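Local coordinates for putative branched-chain amino acid aminotransferase IlvE (Streptococcus mutans, PDB 4DQN), which probably catalyses the pyridoxal-phosphate-dependent transfer of amino groups between leucine, isoleucine or valine and 2-oxoglutarate, the last step of branched-chain amino acid synthesis, at residues Phe16-Tyr28 / Asp35-Ile47. Residues are numbered along the deposited sequence; the frame is centred on the assembly and turned at random.
Sequences FEYHKLPFRYISY and DDGKLTEDATLHI
R24 and T40 form an antiparallel hydrogen-bonded pair, and I26 and K38 repeat it two residues on; the two pairs supply four backbone bonds of this β hairpin, T40 N to R24 O at 2.7 Å among them. T40 O is gripped twice, since the bent side chain of R24 also brings NE to it at 3.3 Å, from above the carbonyl plane. A43 CB lies over one face of that guanidinium, whose NH1 makes a salt bridge with E49 of the second subunit. Toward the turn, the carboxylate of D35 takes over as acceptor. With CG between backbone N and carbonyl carbon (chi1 66°), D35 turns back on its partner strand: OD1 takes Y28 N at 3.1 Å, while S27 OG donates to OD2 at 2.6 Å. G37 N reaches OD2 from the opposite face at 2.8 Å, closing an Asx turn, and D35 N still donates to Y28 O at 2.9 Å. A water bridges I26 O and D35 OD1. K102 NZ is hydrogen-bonded to S27 OG, Y25 OH and D35 O. One carboxylate, probably stabilised as the anion, thus serves backbone N-H groups and a hydroxyl where strand pairing gives way to the turn, while R24 links the hairpin to the second subunit.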
loop_
_atom_site.group_PDB
_atom_site.type_symbol
_atom_site.label_atom_id
_atom_site.label_comp_id
_atom_site.label_asym_id
_atom_site.label_seq_id
_atom_site.Cartn_x
_atom_site.Cartn_y
_atom_site.Cartn_z
ATOM N N PHE A 16 -1.994 0.500 23.684
ATOM C CA PHE A 16 -2.743 0.460 22.454
ATOM C C PHE A 16 -2.201 -0.754 21.712
ATOM O O PHE A 16 -1.129 -0.692 21.112
ATOM C CB PHE A 16 -2.486 1.740 21.671
ATOM C CG PHE A 16 -3.436 1.958 20.524
ATOM C CD1 PHE A 16 -3.089 1.556 19.237
ATOM C CD2 PHE A 16 -4.662 2.584 20.733
ATOM C CE1 PHE A 16 -3.949 1.755 18.169
ATOM C CE2 PHE A 16 -5.542 2.797 19.665
ATOM C CZ PHE A 16 -5.182 2.374 18.378
ATOM N N GLU A 17 -2.918 -1.871 21.790
ATOM C CA GLU A 17 -2.478 -3.096 21.126
ATOM C C GLU A 17 -3.660 -4.028 20.867
ATOM O O GLU A 17 -4.742 -3.841 21.420
ATOM C CB GLU A 17 -1.434 -3.814 21.972
ATOM C CG GLU A 17 -2.000 -4.493 23.193
ATOM C CD GLU A 17 -0.926 -5.154 24.044
ATOM O OE1 GLU A 17 -1.229 -5.510 25.205
ATOM O OE2 GLU A 17 0.214 -5.319 23.556
ATOM N N TYR A 18 -3.445 -5.034 20.027
ATOM C CA TYR A 18 -4.495 -5.984 19.686
ATOM C C TYR A 18 -4.852 -6.854 20.878
ATOM O O TYR A 18 -3.970 -7.295 21.610
ATOM C CB TYR A 18 -4.024 -6.899 18.546
ATOM C CG TYR A 18 -5.082 -7.919 18.148
ATOM C CD1 TYR A 18 -6.195 -7.536 17.393
ATOM C CD2 TYR A 18 -4.982 -9.251 18.545
ATOM C CE1 TYR A 18 -7.177 -8.465 17.028
ATOM C CE2 TYR A 18 -5.958 -10.185 18.186
ATOM C CZ TYR A 18 -7.048 -9.783 17.430
ATOM O OH TYR A 18 -8.023 -10.709 17.088
ATOM N N HIS A 19 -6.151 -7.087 21.057
ATOM C CA HIS A 19 -6.673 -8.130 21.930
ATOM C C HIS A 19 -7.689 -8.889 21.101
ATOM O O HIS A 19 -8.406 -8.287 20.301
ATOM C CB HIS A 19 -7.391 -7.528 23.148
ATOM C CG HIS A 19 -6.531 -6.623 23.973
ATOM N ND1 HIS A 19 -6.116 -6.949 25.247
ATOM C CD2 HIS A 19 -6.001 -5.406 23.706
ATOM C CE1 HIS A 19 -5.367 -5.974 25.728
ATOM N NE2 HIS A 19 -5.278 -5.026 24.813
ATOM N N LYS A 20 -7.756 -10.203 21.280
ATOM C CA LYS A 20 -8.780 -11.006 20.611
ATOM C C LYS A 20 -10.042 -11.108 21.462
ATOM O O LYS A 20 -10.099 -11.890 22.411
ATOM C CB LYS A 20 -8.237 -12.403 20.310
ATOM C CG LYS A 20 -9.186 -13.278 19.499
ATOM C CD LYS A 20 -8.575 -14.667 19.299
ATOM C CE LYS A 20 -9.660 -15.693 19.024
ATOM N NZ LYS A 20 -9.275 -17.044 19.541
ATOM N N LEU A 21 -11.053 -10.317 21.120
ATOM C CA LEU A 21 -12.308 -10.294 21.871
ATOM C C LEU A 21 -13.263 -11.376 21.351
ATOM O O LEU A 21 -13.060 -11.902 20.256
ATOM C CB LEU A 21 -12.946 -8.895 21.797
ATOM C CG LEU A 21 -12.635 -7.947 22.971
ATOM C CD1 LEU A 21 -11.154 -7.892 23.248
ATOM C CD2 LEU A 21 -13.163 -6.535 22.715
ATOM N N PRO A 22 -14.287 -11.743 22.142
ATOM C CA PRO A 22 -15.162 -12.844 21.703
ATOM C C PRO A 22 -15.858 -12.667 20.344
ATOM O O PRO A 22 -15.950 -13.660 19.618
ATOM C CB PRO A 22 -16.216 -12.922 22.815
ATOM C CG PRO A 22 -15.520 -12.398 24.027
ATOM C CD PRO A 22 -14.593 -11.314 23.520
ATOM N N PHE A 23 -16.327 -11.468 19.993
ATOM C CA PHE A 23 -17.107 -11.307 18.759
ATOM C C PHE A 23 -16.587 -10.192 17.857
ATOM O O PHE A 23 -16.146 -9.155 18.356
ATOM C CB PHE A 23 -18.579 -11.024 19.102
ATOM C CG PHE A 23 -19.226 -12.121 19.884
ATOM C CD1 PHE A 23 -19.659 -13.280 19.245
ATOM C CD2 PHE A 23 -19.377 -12.012 21.256
ATOM C CE1 PHE A 23 -20.237 -14.312 19.969
ATOM C CE2 PHE A 23 -19.957 -13.037 21.986
ATOM C CZ PHE A 23 -20.384 -14.188 21.343
ATOM N N ARG A 24 -16.613 -10.418 16.538
ATOM C CA ARG A 24 -16.421 -9.340 15.557
ATOM C C ARG A 24 -17.567 -9.405 14.599
ATOM O O ARG A 24 -18.171 -10.467 14.423
ATOM C CB ARG A 24 -15.203 -9.534 14.652
ATOM C CG ARG A 24 -13.922 -9.863 15.269
ATOM C CD ARG A 24 -13.569 -11.299 14.996
ATOM N NE ARG A 24 -13.939 -12.049 16.159
ATOM C CZ ARG A 24 -13.314 -11.954 17.317
ATOM N NH1 ARG A 24 -12.245 -11.162 17.472
ATOM N NH2 ARG A 24 -13.755 -12.685 18.317
ATOM N N TYR A 25 -17.833 -8.282 13.941
ATOM C CA TYR A 25 -18.772 -8.231 12.826
ATOM C C TYR A 25 -18.045 -8.553 11.521
ATOM O O TYR A 25 -16.894 -8.155 11.323
ATOM C CB TYR A 25 -19.364 -6.828 12.757
ATOM C CG TYR A 25 -20.233 -6.509 11.559
ATOM C CD1 TYR A 25 -19.671 -6.157 10.328
ATOM C CD2 TYR A 25 -21.609 -6.500 11.675
ATOM C CE1 TYR A 25 -20.471 -5.831 9.243
ATOM C CE2 TYR A 25 -22.419 -6.175 10.597
ATOM C CZ TYR A 25 -21.848 -5.843 9.391
ATOM O OH TYR A 25 -22.665 -5.506 8.334
ATOM N N ILE A 26 -18.720 -9.262 10.625
ATOM C CA ILE A 26 -18.168 -9.526 9.300
ATOM C C ILE A 26 -19.290 -9.566 8.264
ATOM O O ILE A 26 -20.376 -10.088 8.523
ATOM C CB ILE A 26 -17.324 -10.839 9.260
ATOM C CG1 ILE A 26 -16.516 -10.929 7.965
ATOM C CG2 ILE A 26 -18.217 -12.079 9.421
ATOM C CD1 ILE A 26 -15.407 -12.010 8.000
ATOM N N SER A 27 -19.026 -8.988 7.098
ATOM C CA SER A 27 -20.000 -8.924 6.020
ATOM C C SER A 27 -19.229 -9.139 4.733
ATOM O O SER A 27 -18.103 -8.642 4.593
ATOM C CB SER A 27 -20.698 -7.557 6.003
ATOM O OG SER A 27 -21.669 -7.474 4.960
ATOM N N TYR A 28 -19.824 -9.887 3.810
ATOM C CA TYR A 28 -19.174 -10.215 2.548
ATOM C C TYR A 28 -19.877 -9.518 1.396
ATOM O O TYR A 28 -21.108 -9.439 1.367
ATOM C CB TYR A 28 -19.179 -11.739 2.310
ATOM C CG TYR A 28 -18.357 -12.538 3.309
ATOM C CD1 TYR A 28 -18.871 -12.869 4.559
ATOM C CD2 TYR A 28 -17.077 -12.975 2.991
ATOM C CE1 TYR A 28 -18.125 -13.609 5.470
ATOM C CE2 TYR A 28 -16.322 -13.727 3.901
ATOM C CZ TYR A 28 -16.859 -14.029 5.132
ATOM O OH TYR A 28 -16.125 -14.760 6.043
ATOM N N ASP A 35 -23.827 -8.635 1.918
ATOM C CA ASP A 35 -24.784 -9.379 2.737
ATOM C C ASP A 35 -25.141 -8.523 3.953
ATOM O O ASP A 35 -24.612 -7.413 4.098
ATOM C CB ASP A 35 -24.276 -10.779 3.127
ATOM C CG ASP A 35 -23.065 -10.758 4.059
ATOM O OD1 ASP A 35 -22.293 -11.737 4.012
ATOM O OD2 ASP A 35 -22.874 -9.809 4.856
ATOM N N ASP A 36 -26.027 -9.025 4.816
ATOM C CA ASP A 36 -26.505 -8.244 5.960
ATOM C C ASP A 36 -25.492 -8.146 7.089
ATOM O O ASP A 36 -25.673 -7.355 8.010
ATOM C CB ASP A 36 -27.787 -8.856 6.537
ATOM C CG ASP A 36 -28.955 -8.795 5.573
ATOM O OD1 ASP A 36 -28.868 -8.070 4.549
ATOM O OD2 ASP A 36 -29.971 -9.476 5.843
ATOM N N GLY A 37 -24.453 -8.975 7.050
ATOM C CA GLY A 37 -23.476 -8.990 8.127
ATOM C C GLY A 37 -23.884 -9.923 9.258
ATOM O O GLY A 37 -25.073 -10.188 9.459
ATOM N N LYS A 38 -22.897 -10.430 9.989
ATOM C CA LYS A 38 -23.144 -11.295 11.140
ATOM C C LYS A 38 -22.025 -11.118 12.150
ATOM O O LYS A 38 -20.962 -10.581 11.819
ATOM C CB LYS A 38 -23.185 -12.753 10.697
ATOM C CG LYS A 38 -21.821 -13.279 10.244
ATOM C CD LYS A 38 -21.907 -14.692 9.670
ATOM C CE LYS A 38 -20.530 -15.258 9.349
ATOM N NZ LYS A 38 -20.659 -16.467 8.485
ATOM N N LEU A 39 -22.250 -11.582 13.375
ATOM C CA LEU A 39 -21.182 -11.633 14.361
ATOM C C LEU A 39 -20.519 -12.981 14.241
ATOM O O LEU A 39 -21.189 -13.983 13.998
ATOM C CB LEU A 39 -21.732 -11.456 15.779
ATOM C CG LEU A 39 -22.441 -10.130 16.028
ATOM C CD1 LEU A 39 -22.833 -9.994 17.480
ATOM C CD2 LEU A 39 -21.547 -8.974 15.619
ATOM N N THR A 40 -19.200 -13.009 14.385
ATOM C CA THR A 40 -18.478 -14.269 14.358
ATOM C C THR A 40 -17.465 -14.310 15.484
ATOM O O THR A 40 -16.981 -13.268 15.946
ATOM C CB THR A 40 -17.749 -14.489 13.018
ATOM O OG1 THR A 40 -17.135 -15.781 13.025
ATOM C CG2 THR A 40 -16.670 -13.409 12.807
ATOM N N GLU A 41 -17.146 -15.522 15.921
ATOM C CA GLU A 41 -16.184 -15.722 16.986
ATOM C C GLU A 41 -14.810 -15.974 16.398
ATOM O O GLU A 41 -13.831 -16.106 17.128
ATOM C CB GLU A 41 -16.604 -16.915 17.858
ATOM C CG GLU A 41 -17.972 -16.729 18.509
ATOM C CD GLU A 41 -18.313 -17.858 19.455
ATOM O OE1 GLU A 41 -19.381 -18.479 19.283
ATOM O OE2 GLU A 41 -17.500 -18.130 20.363
ATOM N N ASP A 42 -14.739 -16.045 15.072
ATOM C CA ASP A 42 -13.487 -16.419 14.409
ATOM C C ASP A 42 -12.689 -15.167 14.103
ATOM O O ASP A 42 -13.102 -14.343 13.290
ATOM C CB ASP A 42 -13.771 -17.160 13.101
ATOM C CG ASP A 42 -12.558 -17.882 12.564
ATOM O OD1 ASP A 42 -11.457 -17.756 13.153
ATOM O OD2 ASP A 42 -12.698 -18.575 11.533
ATOM N N ALA A 43 -11.537 -15.041 14.748
ATOM C CA ALA A 43 -10.677 -13.876 14.580
ATOM C C ALA A 43 -9.663 -14.101 13.462
ATOM O O ALA A 43 -8.782 -13.270 13.239
ATOM C CB ALA A 43 -9.970 -13.560 15.895
ATOM N N THR A 44 -9.794 -15.227 12.763
ATOM C CA THR A 44 -8.926 -15.531 11.626
ATOM C C THR A 44 -9.706 -15.296 10.343
ATOM O O THR A 44 -10.847 -15.756 10.214
ATOM C CB THR A 44 -8.439 -16.986 11.667
ATOM O OG1 THR A 44 -7.679 -17.187 12.858
ATOM C CG2 THR A 44 -7.532 -17.279 10.477
ATOM N N LEU A 45 -9.112 -14.553 9.406
ATOM C CA LEU A 45 -9.741 -14.351 8.106
ATOM C C LEU A 45 -9.234 -15.414 7.161
ATOM O O LEU A 45 -8.048 -15.747 7.171
ATOM C CB LEU A 45 -9.442 -12.959 7.543
ATOM C CG LEU A 45 -10.051 -11.775 8.303
ATOM C CD1 LEU A 45 -9.400 -10.483 7.845
ATOM C CD2 LEU A 45 -11.564 -11.700 8.091
ATOM N N HIS A 46 -10.137 -15.959 6.353
ATOM C CA HIS A 46 -9.794 -17.050 5.443
ATOM C C HIS A 46 -9.974 -16.542 4.017
ATOM O O HIS A 46 -11.094 -16.451 3.519
ATOM C CB HIS A 46 -10.710 -18.246 5.728
ATOM C CG HIS A 46 -10.771 -18.611 7.182
ATOM N ND1 HIS A 46 -9.848 -19.442 7.776
ATOM C CD2 HIS A 46 -11.618 -18.222 8.167
ATOM C CE1 HIS A 46 -10.135 -19.573 9.062
ATOM N NE2 HIS A 46 -11.201 -18.835 9.326
ATOM N N ILE A 47 -8.875 -16.169 3.370
ATOM C CA ILE A 47 -8.974 -15.446 2.110
ATOM C C ILE A 47 -8.069 -16.072 1.068
ATOM O O ILE A 47 -7.053 -16.697 1.396
ATOM C CB ILE A 47 -8.637 -13.942 2.274
ATOM C CG1 ILE A 47 -7.174 -13.741 2.671
ATOM C CG2 ILE A 47 -9.546 -13.285 3.330
ATOM C CD1 ILE A 47 -6.784 -12.258 2.834
HETATM O O HOH W 1 -21.517 -12.329 7.111
HETATM O O HOH W 2 -12.977 -15.268 6.672
HETATM O O HOH W 3 -17.437 -15.715 8.069
#